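PDB 2ZPO: ribonuclease from Chelonia mydas, which probably cleaves single- and double-stranded RNA on the 3' side of pyrimidine nucleotides, as a secreted endonuclease of the pancreatic ribonuclease family. Local coordinates for residues 33-36 and 40-43; 82-87 and 93-98. One frame throughout, in Å; residues are numbered along the deposited sequence.

After helix 3-11 the chain forms helix 22-32, which ends just ahead of contact 1. There the chain turns back, and across three intervening residues 33-36 meets 40-43, which leads into strand 43-47. Contact 2 comes later. It closes the loop between strands 69-83 and 94-108, with 82-87 against 93-98. The two loops follow one another in the sequence, so they neither nest nor cross. In space they touch. The Phe-42 O of contact 1 probably accepts a hydrogen bond from the Leu-83 N of contact 2, and the disulfide Cys-40 to Cys-92 joins the two loops covalently. Together the contacts tie helix 22-32 and the approach to strand 43-47 to the hairpin end of the antiparallel sheet.

Contact 1 (33-36 and 40-43); sequences RGMT and CKFT. With SO4 (sulfate ion), chain B.
Lys-41 lies across Met-35 in the loop that leads from helix 22-32 to strand 43-47 of this ribonuclease A fold. The helix ends in a Schellman motif, with Gly-34 as its C-prime residue at positive phi. Met-35 N hydrogen-bonds back to Met-30 O, and Gly-34 N to Gln-31 O. Beyond this turn Met-35 O accepts a hydrogen bond from Lys-41 N at 3.1 Å. The bond is nearly straight, 166° at the hydrogen, and the donor lies close to the line of the C=O bond.

The lysine can be followed outward from there. Its CB sits 3.5 Å from Met-35 O. With CG anti to the backbone N (chi1 -173°) the extended chain runs past the methionine toward the active site. CD packs against the thioether, 3.8 Å from Met-35 SD and 4.1 Å from Met-35 CG. The side chains cross obliquely. NZ passes the sulfur at 3.8 Å and hydrogen-bonds to Asn-44 OD1. Near it lies a sulfate, probably from the crystallisation liquor, held by His-11 NE2, His-114 ND1 and Tyr-115 N. By similarity, the two histidines are the proton acceptor and donor of catalysis, and Lys-41 binds substrate. The sulfate is consistent with a phosphate-binding site there.

Met-35 is buried, touching Gln-10, Met-30, Asn-44 and Phe-46, and its thioether lies alongside the lysine's methylenes. Replacing Lys-41 with an alanine here would probably leave Asn-44 OD1 and the sulfate without this donor and open a gap beside the Met-35 sulfur. At the tip, a weak hydrogen bond runs from Lys-41 NZ to O1 of the sulfate, at 3.4 Å.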
loop_
_atom_site.group_PDB
_atom_site.type_symbol
_atom_site.label_atom_id
_atom_site.label_comp_id
_atom_site.label_asym_id
_atom_site.label_seq_id
_atom_site.Cartn_x
_atom_site.Cartn_y
_atom_site.Cartn_z
ATOM N N ARG A 33 1.738 -7.839 -8.372
ATOM C CA ARG A 33 1.484 -6.417 -8.557
ATOM C C ARG A 33 2.631 -5.650 -9.219
ATOM O O ARG A 33 2.610 -4.427 -9.262
ATOM C CB ARG A 33 1.096 -5.774 -7.215
ATOM C CG ARG A 33 -0.177 -6.304 -6.617
ATOM C CD ARG A 33 -1.386 -6.098 -7.548
ATOM N NE ARG A 33 -2.620 -6.531 -6.880
ATOM C CZ ARG A 33 -3.396 -5.730 -6.141
ATOM N NH1 ARG A 33 -3.072 -4.460 -5.995
ATOM N NH2 ARG A 33 -4.505 -6.197 -5.582
ATOM N N GLY A 34 3.643 -6.362 -9.710
ATOM C CA GLY A 34 4.656 -5.710 -10.555
ATOM C C GLY A 34 5.788 -5.069 -9.784
ATOM O O GLY A 34 6.477 -4.205 -10.300
ATOM N N MET A 35 5.973 -5.489 -8.535
ATOM C CA MET A 35 6.929 -4.845 -7.639
ATOM C C MET A 35 8.228 -5.645 -7.371
ATOM O O MET A 35 9.020 -5.300 -6.487
ATOM C CB MET A 35 6.219 -4.420 -6.342
ATOM C CG MET A 35 5.369 -3.168 -6.529
ATOM S SD MET A 35 4.507 -2.698 -4.992
ATOM C CE MET A 35 3.263 -3.981 -4.919
ATOM N N THR A 36 8.471 -6.682 -8.180
ATOM C CA THR A 36 9.721 -7.448 -8.040
ATOM C C THR A 36 10.557 -7.508 -9.326
ATOM O O THR A 36 11.568 -8.215 -9.374
ATOM C CB THR A 36 9.505 -8.864 -7.484
ATOM O OG1 THR A 36 8.735 -9.634 -8.398
ATOM C CG2 THR A 36 8.778 -8.818 -6.140
ATOM N N CYS A 40 13.822 -5.856 -6.540
ATOM C CA CYS A 40 12.929 -6.047 -5.393
ATOM C C CYS A 40 12.622 -4.714 -4.719
ATOM O O CYS A 40 13.545 -4.058 -4.225
ATOM C CB CYS A 40 13.568 -6.954 -4.349
ATOM S SG CYS A 40 14.230 -8.492 -4.948
ATOM N N LYS A 41 11.350 -4.295 -4.718
ATOM C CA LYS A 41 10.947 -3.139 -3.898
ATOM C C LYS A 41 11.167 -3.479 -2.417
ATOM O O LYS A 41 10.848 -4.585 -1.957
ATOM C CB LYS A 41 9.503 -2.727 -4.172
ATOM C CG LYS A 41 9.057 -1.418 -3.463
ATOM C CD LYS A 41 7.695 -0.992 -3.948
ATOM C CE LYS A 41 7.257 0.295 -3.251
ATOM N NZ LYS A 41 5.763 0.442 -3.346
ATOM N N PHE A 42 11.728 -2.531 -1.665
ATOM C CA PHE A 42 12.109 -2.805 -0.285
ATOM C C PHE A 42 10.922 -3.018 0.663
ATOM O O PHE A 42 10.939 -3.941 1.486
ATOM C CB PHE A 42 13.053 -1.706 0.233
ATOM C CG PHE A 42 14.475 -1.867 -0.239
ATOM C CD1 PHE A 42 15.254 -2.935 0.209
ATOM C CD2 PHE A 42 15.042 -0.949 -1.122
ATOM C CE1 PHE A 42 16.575 -3.092 -0.223
ATOM C CE2 PHE A 42 16.364 -1.097 -1.558
ATOM C CZ PHE A 42 17.126 -2.175 -1.103
ATOM N N THR A 43 9.913 -2.162 0.554
ATOM C CA THR A 43 8.750 -2.214 1.442
ATOM C C THR A 43 7.519 -1.753 0.706
ATOM O O THR A 43 7.598 -0.935 -0.205
ATOM C CB THR A 43 8.978 -1.352 2.736
ATOM O OG1 THR A 43 7.964 -1.622 3.698
ATOM C CG2 THR A 43 8.961 0.129 2.409
HETATM S S SO4 B . 4.459 5.064 -3.604
HETATM O O1 SO4 B . 4.593 3.628 -3.835
HETATM O O2 SO4 B . 5.754 5.676 -3.307
HETATM O O3 SO4 B . 3.880 5.752 -4.782
HETATM O O4 SO4 B . 3.627 5.278 -2.434
#

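Contact 2 (82-87 and 93-98); sequences RLQGGS and NYNGGT. With SO4 (sulfate ion), chain D; SO4 (sulfate ion), chain F.
In Tyr-94 the ring is swung beside the backbone N (chi1 -69°), while in Leu-83 CG stands anti to the backbone N (chi1 -168°). These torsions bring Leu-83 CD1 over one face of the tyrosine ring in a CH-pi contact, 3.9 Å from the centroid and offset toward the rim. The two residues are a non-hydrogen-bonded pair in the antiparallel hairpin of strands 69-83 and 94-108. The phenol is fixed at its far end, because Tyr-94 OH hydrogen-bonds to Lys-41 O.

Next along the ladder, Arg-82 and Asn-95 form a hydrogen-bonded pair. Arg-82 N reaches Asn-95 O, and Asn-95 N reaches Arg-82 O, both at 2.9 Å. Beyond Leu-83 the two segments stay joined by Gln-84 N, which donates to Asn-93 O at 2.7 Å.

Two side-chain amides meet beside these backbone bonds. Gln-84 NE2 lies 2.6 Å from Asn-95 OD1 in a short, strained hydrogen bond, and the amide planes stand 61° apart. Asn-95 ND2 also lies near Gln-84 NE2, though both are donors, and it donates to a water that is also hydrogen-bonded to Arg-82 O. A second water accepts from Asn-93 N and is also hydrogen-bonded to Gln-84 O, bridging the mouth of the loop.

Two sulfates, both probably from the crystallisation liquor, bind beside the hairpin. Further along its strand, Thr-98 grips one with its backbone N and with OG1, which is 2.7 Å from the ion's O3. Arg-82, a substrate-binding residue by similarity, lies beside Thr-43 and takes the other in a fork. The ion's O1 sits at the guanidinium edge, in its plane, 2.7 Å from Arg-82 NE, and O3 lies 2.8 Å from Arg-82 NH2.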
loop_
_atom_site.group_PDB
_atom_site.type_symbol
_atom_site.label_atom_id
_atom_site.label_comp_id
_atom_site.label_asym_id
_atom_site.label_seq_id
_atom_site.Cartn_x
_atom_site.Cartn_y
_atom_site.Cartn_z
ATOM N N ARG A 82 8.014 -6.258 3.999
ATOM C CA ARG A 82 9.383 -5.741 4.052
ATOM C C ARG A 82 10.324 -6.837 3.551
ATOM O O ARG A 82 10.225 -7.987 3.952
ATOM C CB ARG A 82 9.755 -5.310 5.476
ATOM C CG ARG A 82 9.188 -3.937 5.863
ATOM C CD ARG A 82 9.403 -3.582 7.344
ATOM N NE ARG A 82 10.808 -3.337 7.703
ATOM C CZ ARG A 82 11.411 -2.140 7.671
ATOM N NH1 ARG A 82 10.756 -1.062 7.264
ATOM N NH2 ARG A 82 12.694 -2.035 8.025
ATOM N N LEU A 83 11.217 -6.446 2.646
ATOM C CA LEU A 83 12.161 -7.347 1.996
ATOM C C LEU A 83 13.100 -7.959 3.019
ATOM O O LEU A 83 13.591 -7.263 3.914
ATOM C CB LEU A 83 12.985 -6.561 0.982
ATOM C CG LEU A 83 13.837 -7.345 -0.027
ATOM C CD1 LEU A 83 12.988 -8.154 -1.017
ATOM C CD2 LEU A 83 14.736 -6.386 -0.768
ATOM N N GLN A 84 13.317 -9.262 2.897
ATOM C CA GLN A 84 14.411 -9.917 3.632
ATOM C C GLN A 84 15.748 -9.498 3.043
ATOM O O GLN A 84 16.013 -9.680 1.828
ATOM C CB GLN A 84 14.304 -11.432 3.574
ATOM C CG GLN A 84 12.994 -11.936 4.092
ATOM C CD GLN A 84 13.020 -13.385 4.443
ATOM O OE1 GLN A 84 13.628 -14.216 3.752
ATOM N NE2 GLN A 84 12.327 -13.729 5.524
ATOM N N GLY A 85 16.592 -8.971 3.932
ATOM C CA GLY A 85 17.910 -8.371 3.614
ATOM C C GLY A 85 17.759 -7.208 2.663
ATOM O O GLY A 85 16.760 -6.479 2.717
ATOM N N GLY A 86 18.803 -6.918 1.900
ATOM C CA GLY A 86 19.236 -5.490 1.649
ATOM C C GLY A 86 19.446 -5.508 0.096
ATOM O O GLY A 86 19.774 -4.460 -0.459
ATOM N N SER A 87 19.348 -6.658 -0.581
ATOM C CA SER A 87 19.700 -6.691 -1.995
ATOM C C SER A 87 18.484 -6.541 -2.883
ATOM O O SER A 87 17.460 -7.197 -2.651
ATOM C CB SER A 87 20.436 -7.977 -2.334
ATOM O OG SER A 87 20.678 -8.037 -3.752
ATOM N N ASN A 93 12.402 -12.127 -1.440
ATOM C CA ASN A 93 11.678 -12.760 -0.329
ATOM C C ASN A 93 11.270 -11.739 0.704
ATOM O O ASN A 93 12.072 -10.863 1.078
ATOM C CB ASN A 93 12.536 -13.838 0.329
ATOM C CG ASN A 93 12.761 -15.013 -0.590
ATOM O OD1 ASN A 93 11.826 -15.739 -0.891
ATOM N ND2 ASN A 93 13.992 -15.193 -1.053
ATOM N N TYR A 94 10.021 -11.823 1.156
ATOM C CA TYR A 94 9.470 -10.815 2.058
ATOM C C TYR A 94 9.055 -11.403 3.381
ATOM O O TYR A 94 8.782 -12.594 3.468
ATOM C CB TYR A 94 8.255 -10.113 1.403
ATOM C CG TYR A 94 8.669 -9.246 0.234
ATOM C CD1 TYR A 94 9.021 -7.900 0.430
ATOM C CD2 TYR A 94 8.756 -9.769 -1.052
ATOM C CE1 TYR A 94 9.434 -7.110 -0.621
ATOM C CE2 TYR A 94 9.167 -8.969 -2.136
ATOM C CZ TYR A 94 9.511 -7.641 -1.905
ATOM O OH TYR A 94 9.921 -6.844 -2.961
ATOM N N ASN A 95 9.046 -10.556 4.413
ATOM C CA ASN A 95 8.329 -10.847 5.652
ATOM C C ASN A 95 7.191 -9.829 5.726
ATOM O O ASN A 95 7.195 -8.832 5.014
ATOM C CB ASN A 95 9.235 -10.708 6.877
ATOM C CG ASN A 95 10.377 -11.717 6.879
ATOM O OD1 ASN A 95 10.161 -12.933 6.753
ATOM N ND2 ASN A 95 11.598 -11.214 7.000
ATOM N N GLY A 96 6.199 -10.095 6.568
ATOM C CA GLY A 96 5.029 -9.229 6.586
ATOM C C GLY A 96 4.368 -9.228 7.947
ATOM O O GLY A 96 4.575 -10.142 8.735
ATOM N N GLY A 97 3.606 -8.172 8.223
ATOM C CA GLY A 97 2.735 -8.106 9.384
ATOM C C GLY A 97 1.401 -7.529 8.954
ATOM O O GLY A 97 1.302 -6.909 7.897
ATOM N N THR A 98 0.371 -7.727 9.780
ATOM C CA THR A 98 -0.913 -7.082 9.544
ATOM C C THR A 98 -1.267 -6.161 10.714
ATOM O O THR A 98 -0.762 -6.319 11.840
ATOM C CB THR A 98 -2.040 -8.102 9.289
ATOM O OG1 THR A 98 -2.231 -8.941 10.446
ATOM C CG2 THR A 98 -1.719 -8.989 8.093
HETATM S S SO4 D . 0.171 -11.309 11.198
HETATM O O1 SO4 D . 1.243 -11.608 10.239
HETATM O O2 SO4 D . 0.398 -10.003 11.856
HETATM O O3 SO4 D . -1.111 -11.359 10.506
HETATM O O4 SO4 D . 0.161 -12.345 12.242
HETATM S S SO4 F . 12.511 -5.492 9.500
HETATM O O1 SO4 F . 12.117 -5.693 8.107
HETATM O O2 SO4 F . 13.309 -6.628 9.956
HETATM O O3 SO4 F . 13.304 -4.269 9.606
HETATM O O4 SO4 F . 11.319 -5.387 10.339
HETATM O O HOH W 1 12.044 -8.709 6.366
HETATM O O HOH W 2 14.985 -10.926 -0.613
#